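Local structure of uncharacterized protein (4R4K) at residues A[83-93]-A[105-116]. The protein is of unknown function but adopts a cystatin-like fold of the NTF2 clan, a curved antiparallel sheet packed against helices, and holds polyether chains in its crystal. Residues are numbered along the deposited sequence; the frame is centred on the assembly and turned at random. Where two conformers were deposited one is given.
Sequences FTLNEPVHKVF and RVEFEQAADGKW. With ACT (acetate ion), chain G.
The third and fourth strands of the five-stranded antiparallel sheet of this cystatin-like fold, 90-97 and 104-110, pair as a beta hairpin here, with Lys91 facing Phe108 and Phe93 facing Val106 in hydrogen-bonded pairs. The evidence is an angle of 168° between segments 90-93 and 105-110 and reciprocal bonds: Lys91 N reaches Phe108 O at 3.0 Å, Phe108 N returns to Lys91 O, and Phe93 and Val106 exchange the same two. Gln110 N to Val89 O extends the pairing past His90, and a water bridges Val89 O and Gln110 O.

On the face bearing His90, Val92, Glu107 and Glu109, His90 NE2 donates at 2.6 Å to Glu107 OE2, which accepts on its anti lone pair in the Glu107 conformer given here; ring and carboxylate planes lie only 25° apart. The imidazole is sandwiched, Glu109 OE2 above one face near the rim and Leu85 CD2 3.4 Å above the plane of the other. Val92 CG1 covers one face of the Arg105 guanidinium, whose NH2 donates to OXT of an acetate, probably from the crystallisation liquor, lying in plane at its edge.

The opposite face, carrying Lys91 and Phe108, turns toward helix 12-21. Trp116, its CG anti to the carbonyl carbon (chi1 -72°), brings its indole against the turn at Glu87-His90; NE1 bonds Glu10 O, and the ring edge meets Pro88 O, 3.3 Å from CZ2.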
loop_
_atom_site.group_PDB
_atom_site.type_symbol
_atom_site.label_atom_id
_atom_site.label_comp_id
_atom_site.label_asym_id
_atom_site.label_seq_id
_atom_site.Cartn_x
_atom_site.Cartn_y
_atom_site.Cartn_z
ATOM N N PHE A 83 9.759 3.738 7.326
ATOM C CA PHE A 83 9.293 5.045 6.874
ATOM C C PHE A 83 10.507 5.782 6.295
ATOM O O PHE A 83 11.445 6.154 7.011
ATOM C CB PHE A 83 8.605 5.826 7.990
ATOM C CG PHE A 83 7.233 5.331 8.275
ATOM C CD1 PHE A 83 6.163 5.765 7.509
ATOM C CD2 PHE A 83 7.020 4.366 9.242
ATOM C CE1 PHE A 83 4.888 5.275 7.739
ATOM C CE2 PHE A 83 5.748 3.857 9.457
ATOM C CZ PHE A 83 4.685 4.324 8.711
ATOM N N THR A 84 10.500 5.946 4.981
ATOM C CA THR A 84 11.581 6.642 4.271
ATOM C C THR A 84 11.376 8.144 4.274
ATOM O O THR A 84 12.319 8.907 4.046
ATOM C CB THR A 84 11.665 6.162 2.821
ATOM O OG1 THR A 84 10.362 6.264 2.208
ATOM C CG2 THR A 84 12.142 4.735 2.804
ATOM N N LEU A 85 10.139 8.565 4.491
ATOM C CA LEU A 85 9.814 9.965 4.753
ATOM C C LEU A 85 8.961 9.984 5.995
ATOM O O LEU A 85 7.965 9.271 6.086
ATOM C CB LEU A 85 9.059 10.591 3.572
ATOM C CG LEU A 85 8.742 12.087 3.733
ATOM C CD1 LEU A 85 10.013 12.902 3.594
ATOM C CD2 LEU A 85 7.690 12.544 2.740
ATOM N N ASN A 86 9.343 10.804 6.958
ATOM C CA ASN A 86 8.622 10.883 8.208
ATOM C C ASN A 86 8.511 12.342 8.669
ATOM O O ASN A 86 9.205 12.779 9.587
ATOM C CB ASN A 86 9.315 10.007 9.246
ATOM C CG ASN A 86 8.545 9.912 10.551
ATOM O OD1 ASN A 86 7.337 10.147 10.604
ATOM N ND2 ASN A 86 9.256 9.583 11.619
ATOM N N GLU A 87 7.626 13.082 8.007
ATOM C CA GLU A 87 7.394 14.483 8.311
ATOM C C GLU A 87 6.042 14.645 9.005
ATOM O O GLU A 87 5.178 13.765 8.927
ATOM C CB GLU A 87 7.440 15.326 7.032
ATOM C CG GLU A 87 8.760 15.146 6.264
ATOM C CD GLU A 87 9.938 15.805 6.965
ATOM O OE1 GLU A 87 9.716 16.772 7.730
ATOM O OE2 GLU A 87 11.093 15.372 6.748
ATOM N N PRO A 88 5.850 15.778 9.698
ATOM C CA PRO A 88 4.603 15.965 10.434
ATOM C C PRO A 88 3.312 15.708 9.657
ATOM O O PRO A 88 2.368 15.210 10.246
ATOM C CB PRO A 88 4.687 17.433 10.888
ATOM C CG PRO A 88 6.149 17.649 11.087
ATOM C CD PRO A 88 6.817 16.859 9.989
ATOM N N VAL A 89 3.225 16.097 8.392
ATOM C CA VAL A 89 1.954 15.942 7.628
ATOM C C VAL A 89 2.101 15.064 6.393
ATOM O O VAL A 89 1.196 15.006 5.551
ATOM C CB VAL A 89 1.330 17.294 7.174
ATOM C CG1 VAL A 89 1.007 18.175 8.369
ATOM C CG2 VAL A 89 2.207 18.014 6.157
ATOM N N HIS A 90 3.227 14.365 6.284
ATOM C CA HIS A 90 3.561 13.618 5.063
ATOM C C HIS A 90 4.515 12.494 5.429
ATOM O O HIS A 90 5.625 12.732 5.932
ATOM C CB HIS A 90 4.205 14.571 4.048
ATOM C CG HIS A 90 4.364 14.007 2.672
ATOM N ND1 HIS A 90 5.181 14.596 1.724
ATOM C CD2 HIS A 90 3.841 12.901 2.083
ATOM C CE1 HIS A 90 5.131 13.894 0.605
ATOM N NE2 HIS A 90 4.329 12.857 0.798
ATOM N N LYS A 91 4.072 11.257 5.198
ATOM C CA LYS A 91 4.882 10.097 5.488
ATOM C C LYS A 91 4.883 9.127 4.311
ATOM O O LYS A 91 3.887 9.005 3.597
ATOM C CB LYS A 91 4.407 9.428 6.768
ATOM C CG LYS A 91 4.472 10.378 7.972
ATOM C CD LYS A 91 4.250 9.670 9.273
ATOM C CE LYS A 91 3.923 10.643 10.391
ATOM N NZ LYS A 91 5.077 11.517 10.736
ATOM N N VAL A 92 5.995 8.426 4.114
ATOM C CA VAL A 92 6.109 7.419 3.076
ATOM C C VAL A 92 6.744 6.167 3.696
ATOM O O VAL A 92 7.765 6.245 4.367
ATOM C CB VAL A 92 6.967 7.855 1.878
ATOM C CG1 VAL A 92 7.118 6.709 0.882
ATOM C CG2 VAL A 92 6.378 9.080 1.215
ATOM N N PHE A 93 6.045 5.052 3.525
ATOM C CA PHE A 93 6.458 3.755 4.023
ATOM C C PHE A 93 6.872 2.902 2.815
ATOM O O PHE A 93 6.166 2.859 1.806
ATOM C CB PHE A 93 5.308 3.107 4.764
ATOM C CG PHE A 93 5.636 1.773 5.370
ATOM C CD1 PHE A 93 6.285 1.686 6.606
ATOM C CD2 PHE A 93 5.268 0.596 4.722
ATOM C CE1 PHE A 93 6.555 0.447 7.170
ATOM C CE2 PHE A 93 5.524 -0.629 5.290
ATOM C CZ PHE A 93 6.152 -0.704 6.521
ATOM N N ARG A 105 5.132 0.669 -1.483
ATOM C CA ARG A 105 5.341 2.043 -1.084
ATOM C C ARG A 105 3.959 2.617 -0.835
ATOM O O ARG A 105 3.091 2.517 -1.699
ATOM C CB ARG A 105 6.080 2.841 -2.161
ATOM C CG ARG A 105 6.381 4.314 -1.902
ATOM C CD ARG A 105 6.770 5.014 -3.178
ATOM N NE ARG A 105 7.204 6.382 -2.903
ATOM C CZ ARG A 105 6.393 7.434 -2.839
ATOM N NH1 ARG A 105 5.080 7.299 -3.009
ATOM N NH2 ARG A 105 6.905 8.637 -2.601
ATOM N N VAL A 106 3.752 3.154 0.370
ATOM C CA VAL A 106 2.492 3.782 0.729
ATOM C C VAL A 106 2.769 5.212 1.181
ATOM O O VAL A 106 3.651 5.463 2.010
ATOM C CB VAL A 106 1.788 3.047 1.884
ATOM C CG1 VAL A 106 0.371 3.586 2.055
ATOM C CG2 VAL A 106 1.789 1.551 1.644
ATOM N N GLU A 107 2.039 6.147 0.583
ATOM C CA GLU A 107 2.196 7.562 0.867
ATOM C C GLU A 107 0.979 8.063 1.627
ATOM O O GLU A 107 -0.164 7.902 1.161
ATOM C CB GLU A 107 2.347 8.355 -0.433
ATOM C CG GLU A 107 2.579 9.842 -0.206
ATOM C CD GLU A 107 2.860 10.602 -1.485
ATOM O OE1 GLU A 107 2.459 10.139 -2.562
ATOM O OE2 GLU A 107 3.467 11.684 -1.403
ATOM N N PHE A 108 1.233 8.668 2.789
ATOM C CA PHE A 108 0.206 9.176 3.684
ATOM C C PHE A 108 0.334 10.689 3.782
ATOM O O PHE A 108 1.448 11.229 3.832
ATOM C CB PHE A 108 0.407 8.666 5.102
ATOM C CG PHE A 108 0.345 7.185 5.244
ATOM C CD1 PHE A 108 -0.865 6.536 5.485
ATOM C CD2 PHE A 108 1.500 6.453 5.182
ATOM C CE1 PHE A 108 -0.888 5.169 5.650
ATOM C CE2 PHE A 108 1.484 5.092 5.338
ATOM C CZ PHE A 108 0.290 4.448 5.588
ATOM N N GLU A 109 -0.805 11.369 3.757
ATOM C CA GLU A 109 -0.813 12.818 3.916
ATOM C C GLU A 109 -1.918 13.196 4.883
ATOM O O GLU A 109 -3.014 12.612 4.852
ATOM C CB GLU A 109 -0.992 13.511 2.564
ATOM C CG GLU A 109 0.212 13.341 1.668
ATOM C CD GLU A 109 0.162 14.169 0.396
ATOM O OE1 GLU A 109 -0.939 14.615 0.005
ATOM O OE2 GLU A 109 1.237 14.352 -0.216
ATOM N N GLN A 110 -1.613 14.166 5.739
ATOM C CA GLN A 110 -2.590 14.701 6.629
ATOM C C GLN A 110 -3.241 15.861 5.891
ATOM O O GLN A 110 -2.584 16.851 5.543
ATOM C CB GLN A 110 -1.977 15.153 7.945
ATOM C CG GLN A 110 -3.049 15.402 8.993
ATOM C CD GLN A 110 -2.548 16.209 10.162
ATOM O OE1 GLN A 110 -2.013 17.278 9.970
ATOM N NE2 GLN A 110 -2.719 15.711 11.354
ATOM N N ALA A 111 -4.535 15.705 5.651
ATOM C CA ALA A 111 -5.291 16.643 4.838
ATOM C C ALA A 111 -5.657 17.913 5.625
ATOM O O ALA A 111 -5.427 17.997 6.832
ATOM C CB ALA A 111 -6.541 15.982 4.327
ATOM N N ALA A 112 -6.208 18.904 4.923
ATOM C CA ALA A 112 -6.578 20.181 5.546
ATOM C C ALA A 112 -7.569 20.028 6.703
ATOM O O ALA A 112 -7.515 20.800 7.652
ATOM C CB ALA A 112 -7.120 21.163 4.508
ATOM N N ASP A 113 -8.405 18.989 6.650
ATOM C CA ASP A 113 -9.300 18.644 7.757
ATOM C C ASP A 113 -8.609 18.003 8.992
ATOM O O ASP A 113 -9.263 17.815 10.016
ATOM C CB ASP A 113 -10.450 17.749 7.276
ATOM C CG ASP A 113 -9.982 16.393 6.739
ATOM O OD1 ASP A 113 -8.786 16.071 6.852
ATOM O OD2 ASP A 113 -10.818 15.638 6.207
ATOM N N GLY A 114 -7.307 17.726 8.931
ATOM C CA GLY A 114 -6.549 17.135 10.060
ATOM C C GLY A 114 -6.564 15.616 10.078
ATOM O O GLY A 114 -5.984 14.982 10.973
ATOM N N LYS A 115 -7.207 15.023 9.079
ATOM C CA LYS A 115 -7.288 13.563 8.999
ATOM C C LYS A 115 -6.195 13.026 8.086
ATOM O O LYS A 115 -5.841 13.637 7.091
ATOM C CB LYS A 115 -8.649 13.140 8.474
ATOM C CG LYS A 115 -9.812 13.474 9.383
ATOM C CD LYS A 115 -11.123 12.996 8.772
ATOM C CE LYS A 115 -12.303 13.236 9.685
ATOM N NZ LYS A 115 -13.563 12.783 9.044
ATOM N N TRP A 116 -5.691 11.847 8.424
ATOM C CA TRP A 116 -4.719 11.161 7.583
ATOM C C TRP A 116 -5.403 10.317 6.517
ATOM O O TRP A 116 -6.422 9.668 6.780
ATOM C CB TRP A 116 -3.821 10.277 8.428
ATOM C CG TRP A 116 -2.848 11.043 9.258
ATOM C CD1 TRP A 116 -2.992 11.389 10.564
ATOM C CD2 TRP A 116 -1.554 11.496 8.860
ATOM N NE1 TRP A 116 -1.879 12.053 10.994
ATOM C CE2 TRP A 116 -0.971 12.126 9.975
ATOM C CE3 TRP A 116 -0.832 11.443 7.669
ATOM C CZ2 TRP A 116 0.295 12.714 9.932
ATOM C CZ3 TRP A 116 0.432 12.003 7.631
ATOM C CH2 TRP A 116 0.988 12.632 8.757
HETATM C C ACT G . 10.524 7.860 -3.674
HETATM O O ACT G . 10.654 8.522 -4.721
HETATM O OXT ACT G . 10.021 8.357 -2.643
HETATM C CH3 ACT G . 10.978 6.429 -3.663
HETATM O O HOH W 1 0.119 17.042 3.678
#